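Local coordinates for protein interferon (PDB 3PIV) that probably acts as a secreted antiviral cytokine of the type I interferon family, signalling by binding a cell-surface cytokine receptor, at residues D60-I63 with H64-A68; E70-N73 with S74-W77; I126-K129 with K130-A134. One frame throughout, in Å; residues are numbered along the deposited sequence.

Contact 1 of 3, residues D60-I63 with H64-A68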
ATOM      1  N   ASP A  60      -1.875  -3.254  -4.665  1.00 10.55           N
ATOM      2  CA  ASP A  60      -1.208  -4.392  -5.268  1.00 15.36           C
ATOM      3  C   ASP A  60       0.291  -4.310  -5.024  1.00 12.17           C
ATOM      4  O   ASP A  60       0.937  -5.337  -4.826  1.00 11.87           O
ATOM      5  CB  ASP A  60      -1.525  -4.502  -6.757  1.00 12.90           C
ATOM      6  CG  ASP A  60      -2.925  -5.058  -7.033  1.00 16.79           C
ATOM      7  OD1 ASP A  60      -3.635  -5.481  -6.104  1.00 14.73           O
ATOM      8  OD2 ASP A  60      -3.320  -5.060  -8.212  1.00 19.08           O
ATOM      9  N   HIS A  61       0.823  -3.088  -4.988  1.00 12.22           N
ATOM     10  CA  HIS A  61       2.242  -2.877  -4.729  1.00 10.56           C
ATOM     11  C   HIS A  61       2.595  -3.251  -3.306  1.00 12.53           C
ATOM     12  O   HIS A  61       3.626  -3.863  -3.054  1.00 13.31           O
ATOM     13  CB  HIS A  61       2.646  -1.414  -4.996  1.00 13.84           C
ATOM     14  CG  HIS A  61       2.945  -1.128  -6.435  1.00 15.20           C
ATOM     15  ND1 HIS A  61       2.363  -0.088  -7.133  1.00 15.98           N
ATOM     16  CD2 HIS A  61       3.743  -1.771  -7.318  1.00 15.06           C
ATOM     17  CE1 HIS A  61       2.807  -0.094  -8.378  1.00 16.98           C
ATOM     18  NE2 HIS A  61       3.630  -1.121  -8.521  1.00 16.84           N
ATOM     19  N   ILE A  62       1.740  -2.863  -2.366  1.00 13.94           N
ATOM     20  CA  ILE A  62       1.962  -3.212  -0.969  1.00 11.32           C
ATOM     21  C   ILE A  62       1.905  -4.731  -0.795  1.00 12.81           C
ATOM     22  O   ILE A  62       2.746  -5.317  -0.130  1.00 12.90           O
ATOM     23  CB  ILE A  62       0.916  -2.551  -0.054  1.00 11.33           C
ATOM     24  CG1 ILE A  62       1.141  -1.031  -0.006  1.00 10.02           C
ATOM     25  CG2 ILE A  62       0.980  -3.153   1.337  1.00  9.14           C
ATOM     26  CD1 ILE A  62      -0.002  -0.248   0.683  1.00 13.97           C
ATOM     27  N   ILE A  63       0.911  -5.374  -1.402  1.00 14.71           N
ATOM     28  CA  ILE A  63       0.819  -6.827  -1.311  1.00 12.62           C
ATOM     29  C   ILE A  63       2.120  -7.451  -1.809  1.00 12.14           C
ATOM     30  O   ILE A  63       2.710  -8.301  -1.155  1.00 12.02           O
ATOM     31  CB  ILE A  63      -0.377  -7.379  -2.115  1.00 11.05           C
ATOM     32  CG1 ILE A  63      -1.690  -6.949  -1.454  1.00 13.39           C
ATOM     33  CG2 ILE A  63      -0.277  -8.881  -2.237  1.00 13.69           C
ATOM     34  CD1 ILE A  63      -2.828  -6.706  -2.420  1.00 13.75           C
ATOM     35  N   HIS A  64       2.588  -6.978  -2.952  1.00 13.69           N
ATOM     36  CA  HIS A  64       3.771  -7.544  -3.570  1.00 15.69           C
ATOM     37  C   HIS A  64       5.019  -7.333  -2.733  1.00 16.19           C
ATOM     38  O   HIS A  64       5.866  -8.231  -2.623  1.00 13.19           O
ATOM     39  CB  HIS A  64       3.930  -6.982  -4.978  1.00 15.04           C
ATOM     40  CG  HIS A  64       2.822  -7.393  -5.896  1.00 18.10           C
ATOM     41  ND1 HIS A  64       2.457  -6.665  -7.005  1.00 22.06           N
ATOM     42  CD2 HIS A  64       1.991  -8.465  -5.853  1.00 15.78           C
ATOM     43  CE1 HIS A  64       1.452  -7.276  -7.618  1.00 22.42           C
ATOM     44  NE2 HIS A  64       1.152  -8.367  -6.938  1.00 22.22           N
ATOM     45  N   LEU A  65       5.116  -6.155  -2.126  1.00 13.69           N
ATOM     46  CA  LEU A  65       6.264  -5.812  -1.285  1.00 13.42           C
ATOM     47  C   LEU A  65       6.328  -6.718  -0.064  1.00 12.20           C
ATOM     48  O   LEU A  65       7.411  -7.165   0.339  1.00 12.81           O
ATOM     49  CB  LEU A  65       6.168  -4.348  -0.833  1.00 13.14           C
ATOM     50  CG  LEU A  65       7.305  -3.772   0.015  1.00 14.49           C
ATOM     51  CD1 LEU A  65       8.642  -3.930  -0.685  1.00 20.46           C
ATOM     52  CD2 LEU A  65       7.047  -2.313   0.353  1.00 17.67           C
ATOM     53  N   MET A  66       5.163  -6.993   0.520  1.00 13.48           N
ATOM     54  CA  MET A  66       5.088  -7.645   1.834  1.00 12.18           C
ATOM     55  C   MET A  66       5.090  -9.163   1.720  1.00 13.22           C
ATOM     56  O   MET A  66       5.333  -9.860   2.697  1.00 14.58           O
ATOM     57  CB  MET A  66       3.841  -7.177   2.596  1.00  8.50           C
ATOM     58  CG  MET A  66       3.896  -5.697   3.023  1.00 11.12           C
ATOM     59  SD  MET A  66       5.170  -5.362   4.243  1.00 16.95           S
ATOM     60  CE  MET A  66       4.438  -5.993   5.748  1.00  9.50           C
ATOM     61  N   ASP A  67       4.806  -9.658   0.518  1.00 11.62           N
ATOM     62  CA  ASP A  67       4.738 -11.089   0.231  1.00 11.68           C
ATOM     63  C   ASP A  67       6.159 -11.599   0.050  1.00 14.38           C
ATOM     64  O   ASP A  67       6.547 -11.978  -1.051  1.00 16.15           O
ATOM     65  CB  ASP A  67       3.918 -11.304  -1.056  1.00 12.22           C
ATOM     66  CG  ASP A  67       3.640 -12.789  -1.364  1.00 17.20           C
ATOM     67  OD1 ASP A  67       3.788 -13.643  -0.464  1.00 12.43           O
ATOM     68  OD2 ASP A  67       3.258 -13.100  -2.520  1.00 13.46           O
ATOM     69  N   ALA A  68       6.937 -11.592   1.130  1.00 15.22           N
ATOM     70  CA  ALA A  68       8.375 -11.841   1.035  1.00 16.36           C
ATOM     71  C   ALA A  68       8.916 -12.656   2.210  1.00 15.76           C
ATOM     72  O   ALA A  68      10.002 -12.393   2.711  1.00 14.91           O
ATOM     73  CB  ALA A  68       9.139 -10.507   0.912  1.00 12.83           C
TER

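Contact 2 of 3, residues E70-N73 with S74-W77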
ATOM      1  N   GLU A  70      10.334 -15.360   2.339  1.00 16.61           N
ATOM      2  CA  GLU A  70      11.666 -15.848   2.018  1.00 17.66           C
ATOM      3  C   GLU A  70      12.785 -14.853   2.352  1.00 21.62           C
ATOM      4  O   GLU A  70      13.954 -15.241   2.398  1.00 24.00           O
ATOM      5  CB  GLU A  70      11.738 -16.273   0.547  1.00 15.52           C
ATOM      6  CG  GLU A  70      11.882 -15.138  -0.474  1.00 17.99           C
ATOM      7  CD  GLU A  70      10.546 -14.563  -0.955  1.00 21.43           C
ATOM      8  OE1 GLU A  70       9.607 -14.404  -0.142  1.00 17.94           O
ATOM      9  OE2 GLU A  70      10.436 -14.259  -2.165  1.00 27.75           O
ATOM     10  N   HIS A  71      12.430 -13.592   2.604  1.00 20.96           N
ATOM     11  CA  HIS A  71      13.411 -12.541   2.940  1.00 24.05           C
ATOM     12  C   HIS A  71      13.198 -11.916   4.306  1.00 22.01           C
ATOM     13  O   HIS A  71      13.644 -10.792   4.546  1.00 22.05           O
ATOM     14  CB  HIS A  71      13.386 -11.402   1.908  1.00 24.07           C
ATOM     15  CG  HIS A  71      13.760 -11.838   0.529  1.00 25.01           C
ATOM     16  ND1 HIS A  71      12.916 -11.704  -0.551  1.00 22.64           N
ATOM     17  CD2 HIS A  71      14.886 -12.423   0.056  1.00 26.16           C
ATOM     18  CE1 HIS A  71      13.507 -12.179  -1.632  1.00 25.74           C
ATOM     19  NE2 HIS A  71      14.702 -12.623  -1.290  1.00 25.89           N
ATOM     20  N   MET A  72      12.521 -12.629   5.195  1.00 21.26           N
ATOM     21  CA  MET A  72      12.144 -12.064   6.478  1.00 21.71           C
ATOM     22  C   MET A  72      12.723 -12.788   7.693  1.00 24.80           C
ATOM     23  O   MET A  72      12.204 -12.635   8.795  1.00 26.56           O
ATOM     24  CB  MET A  72      10.617 -11.979   6.583  1.00 21.63           C
ATOM     25  CG  MET A  72      10.004 -10.916   5.669  1.00 20.58           C
ATOM     26  SD  MET A  72       8.210 -10.962   5.627  1.00 23.38           S
ATOM     27  CE  MET A  72       7.862  -9.384   4.855  1.00 21.48           C
ATOM     28  N   ASN A  73      13.787 -13.571   7.498  1.00 24.72           N
ATOM     29  CA  ASN A  73      14.488 -14.195   8.632  1.00 29.55           C
ATOM     30  C   ASN A  73      14.863 -13.197   9.691  1.00 27.79           C
ATOM     31  O   ASN A  73      14.795 -13.498  10.876  1.00 29.90           O
ATOM     32  CB  ASN A  73      15.794 -14.836   8.197  1.00 30.01           C
ATOM     33  CG  ASN A  73      15.614 -16.225   7.688  1.00 33.83           C
ATOM     34  OD1 ASN A  73      14.516 -16.799   7.746  1.00 34.15           O
ATOM     35  ND2 ASN A  73      16.694 -16.788   7.170  1.00 30.92           N
ATOM     36  N   SER A  74      15.295 -12.020   9.244  1.00 22.73           N
ATOM     37  CA  SER A  74      15.828 -11.004  10.141  1.00 31.20           C
ATOM     38  C   SER A  74      14.749 -10.334  10.989  1.00 30.80           C
ATOM     39  O   SER A  74      15.069  -9.624  11.943  1.00 34.51           O
ATOM     40  CB  SER A  74      16.610  -9.949   9.358  1.00 33.80           C
ATOM     41  OG  SER A  74      17.605 -10.554   8.545  1.00 39.96           O
ATOM     42  N   VAL A  75      13.480 -10.541  10.645  1.00 26.92           N
ATOM     43  CA  VAL A  75      12.403 -10.043  11.500  1.00 27.58           C
ATOM     44  C   VAL A  75      11.646 -11.161  12.173  1.00 31.06           C
ATOM     45  O   VAL A  75      11.532 -12.270  11.660  1.00 31.08           O
ATOM     46  CB  VAL A  75      11.369  -9.148  10.762  1.00 28.72           C
ATOM     47  CG1 VAL A  75      12.003  -7.835  10.334  1.00 26.89           C
ATOM     48  CG2 VAL A  75      10.711  -9.907   9.597  1.00 24.08           C
ATOM     49  N   ASN A  76      11.104 -10.834  13.331  1.00 30.47           N
ATOM     50  CA  ASN A  76      10.390 -11.781  14.147  1.00 32.80           C
ATOM     51  C   ASN A  76       8.891 -11.658  13.906  1.00 32.08           C
ATOM     52  O   ASN A  76       8.093 -12.197  14.677  1.00 32.04           O
ATOM     53  CB  ASN A  76      10.689 -11.447  15.593  1.00 41.18           C
ATOM     54  CG  ASN A  76      10.644  -9.955  15.841  1.00 44.50           C
ATOM     55  OD1 ASN A  76       9.589  -9.399  16.167  1.00 48.54           O
ATOM     56  ND2 ASN A  76      11.777  -9.282  15.623  1.00 41.58           N
ATOM     57  N   TRP A  77       8.508 -10.940  12.851  1.00 27.51           N
ATOM     58  CA  TRP A  77       7.091 -10.713  12.573  1.00 28.16           C
ATOM     59  C   TRP A  77       6.345 -12.035  12.508  1.00 27.93           C
ATOM     60  O   TRP A  77       6.903 -13.051  12.109  1.00 21.28           O
ATOM     61  CB  TRP A  77       6.884  -9.974  11.255  1.00 21.19           C
ATOM     62  CG  TRP A  77       7.481  -8.623  11.224  1.00 22.36           C
ATOM     63  CD1 TRP A  77       7.972  -7.917  12.286  1.00 24.46           C
ATOM     64  CD2 TRP A  77       7.654  -7.795  10.071  1.00 19.37           C
ATOM     65  NE1 TRP A  77       8.452  -6.706  11.860  1.00 18.70           N
ATOM     66  CE2 TRP A  77       8.261  -6.603  10.503  1.00 21.90           C
ATOM     67  CE3 TRP A  77       7.352  -7.946   8.715  1.00 18.97           C
ATOM     68  CZ2 TRP A  77       8.579  -5.568   9.626  1.00 21.36           C
ATOM     69  CZ3 TRP A  77       7.663  -6.914   7.843  1.00 21.06           C
ATOM     70  CH2 TRP A  77       8.277  -5.740   8.302  1.00 22.63           C
TER
HETATM   71  O   HOH W   1      15.697 -10.886   6.432  1.00 24.24           O

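Contact 3 of 3, residues I126-K129 with K130-A134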
ATOM      1  N   ILE A 126      15.949  -0.531  -1.450  1.00 27.60           N
ATOM      2  CA  ILE A 126      16.463  -0.293  -0.109  1.00 27.48           C
ATOM      3  C   ILE A 126      16.583  -1.601   0.669  1.00 25.98           C
ATOM      4  O   ILE A 126      17.569  -1.842   1.374  1.00 29.27           O
ATOM      5  CB  ILE A 126      15.541   0.666   0.663  1.00 28.24           C
ATOM      6  CG1 ILE A 126      15.772   2.109   0.212  1.00 25.74           C
ATOM      7  CG2 ILE A 126      15.746   0.517   2.164  1.00 29.21           C
ATOM      8  CD1 ILE A 126      14.672   3.058   0.637  1.00 29.32           C
ATOM      9  N   LEU A 127      15.567  -2.446   0.553  1.00 24.38           N
ATOM     10  CA  LEU A 127      15.558  -3.704   1.287  1.00 25.73           C
ATOM     11  C   LEU A 127      16.738  -4.570   0.847  1.00 24.37           C
ATOM     12  O   LEU A 127      17.366  -5.254   1.656  1.00 23.28           O
ATOM     13  CB  LEU A 127      14.234  -4.445   1.068  1.00 21.62           C
ATOM     14  CG  LEU A 127      12.987  -3.958   1.805  1.00 21.09           C
ATOM     15  CD1 LEU A 127      11.772  -4.686   1.255  1.00 20.10           C
ATOM     16  CD2 LEU A 127      13.115  -4.194   3.311  1.00 19.15           C
ATOM     17  N   LYS A 128      17.026  -4.539  -0.448  1.00 25.93           N
ATOM     18  CA  LYS A 128      18.129  -5.308  -1.008  1.00 31.63           C
ATOM     19  C   LYS A 128      19.512  -4.783  -0.583  1.00 32.26           C
ATOM     20  O   LYS A 128      20.373  -5.560  -0.164  1.00 29.68           O
ATOM     21  CB  LYS A 128      18.002  -5.386  -2.531  1.00 28.27           C
ATOM     22  CG  LYS A 128      17.290  -6.651  -3.006  1.00 32.31           C
ATOM     23  CD  LYS A 128      16.157  -6.379  -4.000  1.00 43.05           C
ATOM     24  CE  LYS A 128      16.667  -5.848  -5.338  1.00 44.83           C
ATOM     25  NZ  LYS A 128      15.574  -5.731  -6.350  1.00 49.79           N
ATOM     26  N   LYS A 129      19.709  -3.467  -0.684  1.00 34.92           N
ATOM     27  CA  LYS A 129      20.946  -2.815  -0.249  1.00 32.97           C
ATOM     28  C   LYS A 129      21.276  -3.194   1.174  1.00 33.93           C
ATOM     29  O   LYS A 129      22.442  -3.361   1.529  1.00 38.13           O
ATOM     30  CB  LYS A 129      20.810  -1.292  -0.313  1.00 36.16           C
ATOM     31  CG  LYS A 129      21.458  -0.650  -1.518  1.00 41.33           C
ATOM     32  CD  LYS A 129      20.854   0.726  -1.784  1.00 54.09           C
ATOM     33  CE  LYS A 129      21.111   1.199  -3.216  1.00 56.13           C
ATOM     34  NZ  LYS A 129      20.464   2.514  -3.506  1.00 55.64           N
ATOM     35  N   LYS A 130      20.240  -3.318   1.994  1.00 29.17           N
ATOM     36  CA  LYS A 130      20.426  -3.571   3.412  1.00 32.42           C
ATOM     37  C   LYS A 130      20.327  -5.053   3.717  1.00 30.62           C
ATOM     38  O   LYS A 130      20.241  -5.436   4.879  1.00 33.86           O
ATOM     39  CB  LYS A 130      19.378  -2.821   4.232  1.00 30.31           C
ATOM     40  CG  LYS A 130      19.253  -1.349   3.900  1.00 35.66           C
ATOM     41  CD  LYS A 130      20.103  -0.508   4.828  1.00 44.73           C
ATOM     42  CE  LYS A 130      19.520   0.894   4.995  1.00 50.22           C
ATOM     43  NZ  LYS A 130      20.267   1.684   6.015  1.00 50.65           N
ATOM     44  N   GLN A 131      20.322  -5.885   2.682  1.00 32.46           N
ATOM     45  CA  GLN A 131      20.274  -7.326   2.898  1.00 31.10           C
ATOM     46  C   GLN A 131      19.080  -7.709   3.777  1.00 29.02           C
ATOM     47  O   GLN A 131      19.189  -8.592   4.630  1.00 25.37           O
ATOM     48  CB  GLN A 131      21.570  -7.788   3.573  1.00 38.04           C
ATOM     49  CG  GLN A 131      22.844  -7.151   3.009  1.00 36.41           C
ATOM     50  CD  GLN A 131      24.016  -7.210   3.986  1.00 41.67           C
ATOM     51  OE1 GLN A 131      24.992  -7.923   3.758  1.00 46.31           O
ATOM     52  NE2 GLN A 131      23.915  -6.462   5.083  1.00 43.52           N
ATOM     53  N   TYR A 132      17.949  -7.026   3.583  1.00 27.92           N
ATOM     54  CA  TYR A 132      16.700  -7.374   4.271  1.00 26.37           C
ATOM     55  C   TYR A 132      16.899  -7.457   5.781  1.00 25.95           C
ATOM     56  O   TYR A 132      16.442  -8.393   6.436  1.00 23.01           O
ATOM     57  CB  TYR A 132      16.121  -8.690   3.735  1.00 24.20           C
ATOM     58  CG  TYR A 132      15.767  -8.675   2.255  1.00 23.19           C
ATOM     59  CD1 TYR A 132      14.543  -8.172   1.815  1.00 22.11           C
ATOM     60  CD2 TYR A 132      16.645  -9.175   1.302  1.00 26.81           C
ATOM     61  CE1 TYR A 132      14.210  -8.147   0.466  1.00 22.07           C
ATOM     62  CE2 TYR A 132      16.323  -9.157  -0.058  1.00 27.76           C
ATOM     63  CZ  TYR A 132      15.099  -8.647  -0.466  1.00 28.19           C
ATOM     64  OH  TYR A 132      14.767  -8.625  -1.805  1.00 24.90           O
ATOM     65  N   SER A 133      17.590  -6.462   6.327  1.00 26.95           N
ATOM     66  CA  SER A 133      17.849  -6.407   7.753  1.00 27.28           C
ATOM     67  C   SER A 133      16.547  -6.109   8.484  1.00 27.37           C
ATOM     68  O   SER A 133      15.552  -5.748   7.866  1.00 26.60           O
ATOM     69  CB  SER A 133      18.860  -5.310   8.044  1.00 27.03           C
ATOM     70  OG  SER A 133      18.301  -4.040   7.768  1.00 28.16           O
ATOM     71  N   ALA A 134      16.545  -6.269   9.800  1.00 26.97           N
ATOM     72  CA  ALA A 134      15.367  -5.932  10.578  1.00 29.16           C
ATOM     73  C   ALA A 134      14.990  -4.451  10.436  1.00 27.62           C
ATOM     74  O   ALA A 134      13.809  -4.120  10.337  1.00 25.56           O
ATOM     75  CB  ALA A 134      15.555  -6.309  12.045  1.00 35.56           C
TER

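Contact 1 of 3, residues D60-I63 with H64-A68
The imidazole of H64 lies over the carbonyl of its own helical partner, D60: D60 O sits above one ring face, 3.0 Å from H64 ND1, at an angle too poor for a hydrogen bond. Instead D60 O accepts its hydrogen bond from H64 N, at 3.0 Å. The side chain is folded back along the helix, CG beside the backbone N (chi1 -65°), and this brings the ring above the peptide group one turn earlier. The carboxylate of D60 turns to helix 79-101, where OD2 forms a salt bridge with K97 and OD1 a hydrogen bond with S93. One residue on, L65 N bonds to H61 O at 2.9 Å. M66 N bonds to I62 O, and there CG2 of I62 also packs against CG of M66 at 4.2 Å. I62 and L65 face the interior of the helical bundle, while H61 turns to F120 and a bound nickel ion. Helix 48-66 ends here, and D67 becomes the centre of an inverse gamma turn closed by a weak bond from A68 N to M66 O. The chemistry implies a last turn held by main-chain bonds, the regular ones from H64, L65 and M66 giving way to two weak ones on I63 O, from M66 N and D67 N.

Contact 2 of 3, residues E70-N73 with S74-W77
The methyl of M72 approaches the indole of W77 obliquely, CE lying 3.9 Å from W77 CZ3, while CG2 of V75 lies over one face of the same ring, 3.7 Å above the plane and offset toward the rim. The other flat group, the imidazole of H71, has CG of E70 over one face and stacks with the ring of Y132. M72 reaches the indole because its chain is extended beyond CG (chi2 172°, chi3 166°) and crosses the tryptophan side chain at about a right angle. Nearer the backbone, CB of M72 rests against CG2 of V75 at 3.7 Å, so this one valine methyl touches both larger side chains. A type I beta turn from M72 to V75 brings these two together: V75 N bonds to M72 O at 3.1 Å, with the donor well above the carbonyl plane. A water bridges H71 O and S74 N, donating to H71 O at 2.8 Å and accepting from S74 N at 3.1 Å. The segment belongs to the connection between helix 48-66 and helix 79-101 and lies against the start of helix 134-158. There W137 packs on M72 and V75 and donates its indole N-H to H71 O, R141 touches W77, and E138 accepts the hydrogen bond from W77 NE1.

Contact 3 of 3, residues I126-K129 with K130-A134
L127 O and K128 O take the two bonds of a Schellman motif that ends helix 111-129, Q131 being its C-prime residue with positive phi (55°). Y132 N reaches back to L127 O at 2.7 Å, nearly along the C=O axis, whereas Q131 N meets K128 O at 2.9 Å from above the carbonyl plane. The preceding helical bond, K130 N to I126 O, measures 3.1 Å. Returning on itself, the chain brings the Y132 ring alongside the last turn. One face lies over L127 O, CE1 is 3.8 Å from L127 CB, and the phenol runs side by side with the aliphatic part of K128, both pointing the same way. Y132 has CG beside its backbone N (chi1 -61°), which directs the ring back along the helix. Around these groups lies a second shell. S74, from the loop before helix 79-101, makes a weak hydrogen bond through OG to Y132 O, and L127 is buried against A136, W137 and I140 of helix 134-158. That next helix begins at once: S133 is its N-cap residue, its OG accepting from A136 N, so just three residues separate one helix from the cap of the other. At the far end of the tyrosine, OH lies 3.4 Å from both CG and CD of K128.

Along the chain the order is contact 1, contact 2, contact 3. Contact 1 covers the last turns of helix 48-66, its centre about 8 Å from the chain's centre; contact 2 belongs to the connection between that helix and helix 79-101, and contact 3 joins helix 111-129 to helix 134-158, both centred about 19 Å out. The centres of contact 1 and contact 2 lie about 14 Å apart. Contact 3 is centred about 15 Å from contact 1 and about 11 Å from contact 2. All three touch: M66 meets M72 and W77, L65 meets L127, and V75 meets A134. Contacts 2 and 3 lie at one end of the interferon helical bundle, with contact 1 reaching from it toward the middle; helix 134-158 starts in contact 3, and its side chains meet those of contacts 1 and 2.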